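Hypothetical protein (Parabacteroides merdae, PDB 4OO3) is a putative oxidoreductase that probably binds a dinucleotide such as NAD(P) through a Rossmann-type domain, its substrate and reaction being unestablished. Local coordinates at residues L375-V378 / V382-V385; M158-L163 / A326-R331. One frame throughout, in Å; residues are numbered along the deposited sequence.

Contact 1 (L375-V378 / V382-V385); sequences LNKV and VWQV
Lys377 lies against the indole of Trp383 in a non-hydrogen-bonded antiparallel pair whose CA atoms are 4.4 Å apart, the tightest step between strands 375-378 and 382-385. The indole is turned obliquely toward its neighbour, and its five-membered ring fits the hollow beside the Lys377 backbone, with Trp383 CD1 3.5 Å from Lys377 CA. Because CG of Lys377 is anti to its backbone N (chi1 -163°), the aliphatic stem runs across the NE1 corner, CB coming within 3.7 Å of Trp383 NE1; the bend at chi4 then brings the ammonium near CZ2. On the same face of the sheet Leu375 leans back over the opposite strand: its CD2 reaches Val385 CG2 at 3.6 Å and also borders CB of Trp383, so the leucine branch fills the dip between these two side chains. The other face carries Asn376 and Gln384, a hydrogen-bonded pair closed by Asn376 N to Gln384 O (2.9 Å) and Gln384 N to Asn376 O (2.8 Å). The first bond is the straighter, 163° at the hydrogen. Nearer the turn, Val378 N donates to Val382 O at 2.9 Å; Val378 CG2 lies close to that acceptor and touches Val382 CG1, the two side chains crossing at about a right angle, while CG1 of Val378 rests on CB of Gln384. Alternating pair types and a strand angle of 143° identify a twisted beta hairpin. Strand 382-386 is bonded on its other side to strand 341-346, through Trp383 with Val344 and Val385 with Leu342, which leaves 374-379 as one of the two edge strands of the mixed sheet, counted within this chain. Helix 352-369 covers the Leu375-Trp383 face through Leu359, and helix 155-164 packs on Val385.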
loop_
_atom_site.group_PDB
_atom_site.type_symbol
_atom_site.label_atom_id
_atom_site.label_comp_id
_atom_site.label_asym_id
_atom_site.label_seq_id
_atom_site.Cartn_x
_atom_site.Cartn_y
_atom_site.Cartn_z
ATOM N N LEU A 375 -11.689 23.705 11.481
ATOM C CA LEU A 375 -12.860 23.393 10.661
ATOM C C LEU A 375 -13.406 24.633 9.969
ATOM O O LEU A 375 -13.397 25.720 10.531
ATOM C CB LEU A 375 -13.968 22.779 11.512
ATOM C CG LEU A 375 -13.822 21.321 11.932
ATOM C CD1 LEU A 375 -15.063 20.900 12.703
ATOM C CD2 LEU A 375 -13.608 20.405 10.739
ATOM N N ASN A 376 -13.885 24.440 8.742
ATOM C CA ASN A 376 -14.512 25.489 7.953
ATOM C C ASN A 376 -15.880 25.004 7.525
ATOM O O ASN A 376 -15.981 24.005 6.818
ATOM C CB ASN A 376 -13.692 25.783 6.689
ATOM C CG ASN A 376 -12.606 26.818 6.910
ATOM O OD1 ASN A 376 -11.413 26.512 6.827
ATOM N ND2 ASN A 376 -13.012 28.057 7.171
ATOM N N LYS A 377 -16.929 25.698 7.954
ATOM C CA LYS A 377 -18.273 25.405 7.479
ATOM C C LYS A 377 -18.277 25.736 5.992
ATOM O O LYS A 377 -17.834 26.814 5.604
ATOM C CB LYS A 377 -19.307 26.243 8.236
ATOM C CG LYS A 377 -20.741 25.748 8.122
ATOM C CD LYS A 377 -21.670 26.617 8.959
ATOM C CE LYS A 377 -23.141 26.371 8.646
ATOM N NZ LYS A 377 -23.682 25.160 9.322
ATOM N N VAL A 378 -18.718 24.794 5.163
ATOM C CA VAL A 378 -18.744 24.992 3.703
ATOM C C VAL A 378 -20.133 24.726 3.130
ATOM O O VAL A 378 -20.290 24.556 1.922
ATOM C CB VAL A 378 -17.700 24.104 2.981
ATOM C CG1 VAL A 378 -16.286 24.565 3.306
ATOM C CG2 VAL A 378 -17.883 22.631 3.335
ATOM N N VAL A 382 -22.183 20.554 6.710
ATOM C CA VAL A 382 -20.967 20.112 6.013
ATOM C C VAL A 382 -19.759 21.002 6.347
ATOM O O VAL A 382 -19.741 22.188 6.006
ATOM C CB VAL A 382 -21.157 20.096 4.484
ATOM C CG1 VAL A 382 -19.930 19.491 3.806
ATOM C CG2 VAL A 382 -22.415 19.322 4.105
ATOM N N TRP A 383 -18.755 20.412 7.001
ATOM C CA TRP A 383 -17.527 21.114 7.392
ATOM C C TRP A 383 -16.297 20.487 6.751
ATOM O O TRP A 383 -16.100 19.274 6.835
ATOM C CB TRP A 383 -17.340 21.065 8.909
ATOM C CG TRP A 383 -18.340 21.868 9.676
ATOM C CD1 TRP A 383 -18.182 23.135 10.152
ATOM C CD2 TRP A 383 -19.653 21.455 10.059
ATOM N NE1 TRP A 383 -19.318 23.540 10.807
ATOM C CE2 TRP A 383 -20.238 22.527 10.763
ATOM C CE3 TRP A 383 -20.395 20.281 9.874
ATOM C CZ2 TRP A 383 -21.532 22.461 11.288
ATOM C CZ3 TRP A 383 -21.689 20.218 10.396
ATOM C CH2 TRP A 383 -22.239 21.303 11.094
ATOM N N GLN A 384 -15.467 21.312 6.121
ATOM C CA GLN A 384 -14.167 20.863 5.646
ATOM C C GLN A 384 -13.141 20.956 6.772
ATOM O O GLN A 384 -13.117 21.936 7.509
ATOM C CB GLN A 384 -13.694 21.710 4.470
ATOM C CG GLN A 384 -12.313 21.306 3.968
ATOM C CD GLN A 384 -12.007 21.812 2.575
ATOM O OE1 GLN A 384 -12.864 22.383 1.898
ATOM N NE2 GLN A 384 -10.773 21.597 2.133
ATOM N N VAL A 385 -12.285 19.944 6.877
ATOM C CA VAL A 385 -11.185 19.953 7.834
ATOM C C VAL A 385 -9.984 20.646 7.211
ATOM O O VAL A 385 -9.296 20.079 6.377
ATOM C CB VAL A 385 -10.787 18.531 8.277
ATOM C CG1 VAL A 385 -9.652 18.577 9.300
ATOM C CG2 VAL A 385 -11.988 17.795 8.860
#

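Contact 2 (M158-L163 / A326-R331); sequences MLQREL and ADLVIR
Leu328 holds its CG anti to the carbonyl carbon (chi1 -56°), a setting that sends both methyls from strand 326-331 to the helix 158-163, while the side chain of Gln160, turned by an off-staggered chi1 of -135° and extended beyond CG, runs the other way to the strand. The two side chains lie alongside one another, pointing opposite ways, and their flanks touch at Gln160 CG and Leu328 CB, 4.1 Å apart. At the far end of this overlap Leu328 CD1 meets the helix backbone, 3.6 Å from Gln160 O. The same methyl lies 4.0 Å from Leu163 CB, and CD2 adds a longer approach to Leu163 CD1. The Leu328 fork therefore occupies the groove between Gln160 and Leu163, positions one helical turn apart. Ile330, two residues along the strand and on the same face, completes the surface under the glutamine: its CG1 is 4.1 Å from Gln160 CD, and the two side chains cross obliquely. No hydrogen bond spans the segments, and all four touching residues are buried, so the evidence is for van der Waals packing. The helix and strand axes run antiparallel at 179°, 9.6 Å apart at closest approach, a separation bridged by one interdigitated layer of side chains. Arg161, which points away from the strand, forms a salt bridge with Asp234, and Glu162 forms one with Lys365 of helix 352-369. This is the packing of an alpha/beta two-layer domain: a helix laid along one face of an antiparallel part of a mixed sheet, here in the C-terminal domain of a putative oxidoreductase whose N-terminal part has the Rossmann fold.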
loop_
_atom_site.group_PDB
_atom_site.type_symbol
_atom_site.label_atom_id
_atom_site.label_comp_id
_atom_site.label_asym_id
_atom_site.label_seq_id
_atom_site.Cartn_x
_atom_site.Cartn_y
_atom_site.Cartn_z
HETATM N N MSE A 158 -5.191 9.890 8.679
HETATM C CA MSE A 158 -4.959 9.961 10.119
HETATM C C MSE A 158 -6.057 10.737 10.788
HETATM O O MSE A 158 -6.461 10.401 11.900
HETATM C CB MSE A 158 -3.609 10.595 10.458
HETATM C CG MSE A 158 -2.479 9.659 10.051
HETATM SE SE MSE A 158 -0.737 10.540 10.295
HETATM C CE MSE A 158 -0.592 10.245 12.229
ATOM N N LEU A 159 -6.559 11.775 10.125
ATOM C CA LEU A 159 -7.627 12.588 10.717
ATOM C C LEU A 159 -8.967 11.858 10.681
ATOM O O LEU A 159 -9.790 12.006 11.581
ATOM C CB LEU A 159 -7.718 13.958 10.029
ATOM C CG LEU A 159 -6.544 14.890 10.342
ATOM C CD1 LEU A 159 -6.532 16.113 9.441
ATOM C CD2 LEU A 159 -6.571 15.314 11.801
ATOM N N GLN A 160 -9.169 11.061 9.642
ATOM C CA GLN A 160 -10.372 10.258 9.506
ATOM C C GLN A 160 -10.446 9.262 10.666
ATOM O O GLN A 160 -11.459 9.178 11.360
ATOM C CB GLN A 160 -10.364 9.527 8.165
ATOM C CG GLN A 160 -11.682 9.574 7.424
ATOM C CD GLN A 160 -11.675 8.711 6.185
ATOM O OE1 GLN A 160 -10.674 8.084 5.854
ATOM N NE2 GLN A 160 -12.798 8.670 5.495
ATOM N N ARG A 161 -9.359 8.524 10.882
ATOM C CA ARG A 161 -9.240 7.610 12.024
ATOM C C ARG A 161 -9.532 8.319 13.348
ATOM O O ARG A 161 -10.295 7.806 14.170
ATOM C CB ARG A 161 -7.835 6.990 12.056
ATOM C CG ARG A 161 -7.531 6.046 13.220
ATOM C CD ARG A 161 -6.211 5.339 12.949
ATOM N NE ARG A 161 -5.536 4.826 14.143
ATOM C CZ ARG A 161 -5.287 3.539 14.410
ATOM N NH1 ARG A 161 -5.663 2.563 13.590
ATOM N NH2 ARG A 161 -4.652 3.217 15.524
ATOM N N GLU A 162 -8.928 9.492 13.544
ATOM C CA GLU A 162 -9.093 10.246 14.790
ATOM C C GLU A 162 -10.529 10.671 15.018
ATOM O O GLU A 162 -11.075 10.449 16.098
ATOM C CB GLU A 162 -8.181 11.477 14.837
ATOM C CG GLU A 162 -7.087 11.371 15.891
ATOM C CD GLU A 162 -7.612 11.543 17.304
ATOM O OE1 GLU A 162 -8.452 12.439 17.535
ATOM O OE2 GLU A 162 -7.176 10.786 18.193
ATOM N N LEU A 163 -11.132 11.270 13.991
ATOM C CA LEU A 163 -12.498 11.770 14.081
ATOM C C LEU A 163 -13.522 10.654 14.295
ATOM O O LEU A 163 -14.511 10.850 15.003
ATOM C CB LEU A 163 -12.852 12.580 12.833
ATOM C CG LEU A 163 -12.126 13.919 12.660
ATOM C CD1 LEU A 163 -12.580 14.581 11.369
ATOM C CD2 LEU A 163 -12.368 14.847 13.836
ATOM N N ALA A 326 -22.550 11.272 11.673
ATOM C CA ALA A 326 -21.945 11.949 10.532
ATOM C C ALA A 326 -21.192 11.019 9.601
ATOM O O ALA A 326 -20.664 9.992 10.030
ATOM C CB ALA A 326 -21.008 13.043 11.026
ATOM N N ASP A 327 -21.158 11.409 8.326
ATOM C CA ASP A 327 -20.285 10.815 7.319
ATOM C C ASP A 327 -18.962 11.578 7.278
ATOM O O ASP A 327 -18.950 12.811 7.212
ATOM C CB ASP A 327 -20.925 10.886 5.926
ATOM C CG ASP A 327 -22.213 10.088 5.820
ATOM O OD1 ASP A 327 -22.427 9.168 6.633
ATOM O OD2 ASP A 327 -23.022 10.387 4.913
ATOM N N LEU A 328 -17.856 10.841 7.319
ATOM C CA LEU A 328 -16.528 11.410 7.074
ATOM C C LEU A 328 -16.147 11.113 5.627
ATOM O O LEU A 328 -16.127 9.957 5.214
ATOM C CB LEU A 328 -15.493 10.809 8.020
ATOM C CG LEU A 328 -15.809 10.946 9.502
ATOM C CD1 LEU A 328 -14.780 10.179 10.319
ATOM C CD2 LEU A 328 -15.856 12.410 9.908
ATOM N N VAL A 329 -15.835 12.157 4.871
ATOM C CA VAL A 329 -15.740 12.061 3.415
ATOM C C VAL A 329 -14.411 12.620 2.929
ATOM O O VAL A 329 -14.035 13.733 3.291
ATOM C CB VAL A 329 -16.897 12.843 2.739
ATOM C CG1 VAL A 329 -16.737 12.882 1.217
ATOM C CG2 VAL A 329 -18.237 12.235 3.123
ATOM N N ILE A 330 -13.710 11.836 2.113
ATOM C CA ILE A 330 -12.536 12.310 1.399
ATOM C C ILE A 330 -12.942 12.587 -0.037
ATOM O O ILE A 330 -13.583 11.752 -0.672
ATOM C CB ILE A 330 -11.410 11.268 1.342
ATOM C CG1 ILE A 330 -10.997 10.811 2.743
ATOM C CG2 ILE A 330 -10.210 11.829 0.593
ATOM C CD1 ILE A 330 -10.306 11.874 3.559
ATOM N N ARG A 331 -12.573 13.764 -0.532
ATOM C CA ARG A 331 -12.643 14.064 -1.952
ATOM C C ARG A 331 -11.247 14.377 -2.450
ATOM O O ARG A 331 -10.478 15.083 -1.785
ATOM C CB ARG A 331 -13.563 15.243 -2.218
ATOM C CG ARG A 331 -15.024 14.962 -1.911
ATOM C CD ARG A 331 -15.846 16.236 -1.990
ATOM N NE ARG A 331 -16.859 16.269 -0.943
ATOM C CZ ARG A 331 -18.007 15.603 -0.978
ATOM N NH1 ARG A 331 -18.318 14.835 -2.015
ATOM N NH2 ARG A 331 -18.851 15.705 0.038
#

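In the fold
Contacts 1 and 2 have centres 12 Å apart, and both reach one large mixed sheet, contact 1 with both its strands and contact 2 with strand 326-331. Across it, strand 326-332 is followed by 341-346, then 382-386 and finally 374-379, so a single strand separates the sheet portion of contact 2 from the hairpin of contact 1. Along the chain they come in series, contact 2 closing at residue 331 before contact 1 opens at 375. Contact 1 pairs the edge hairpin locally, contact 2 lays helix 155-164 on a strand further in, and Val385 against Leu159 (CG1 to CD1, 4.0 Å) and Leu163 brings the hairpin under the same helix.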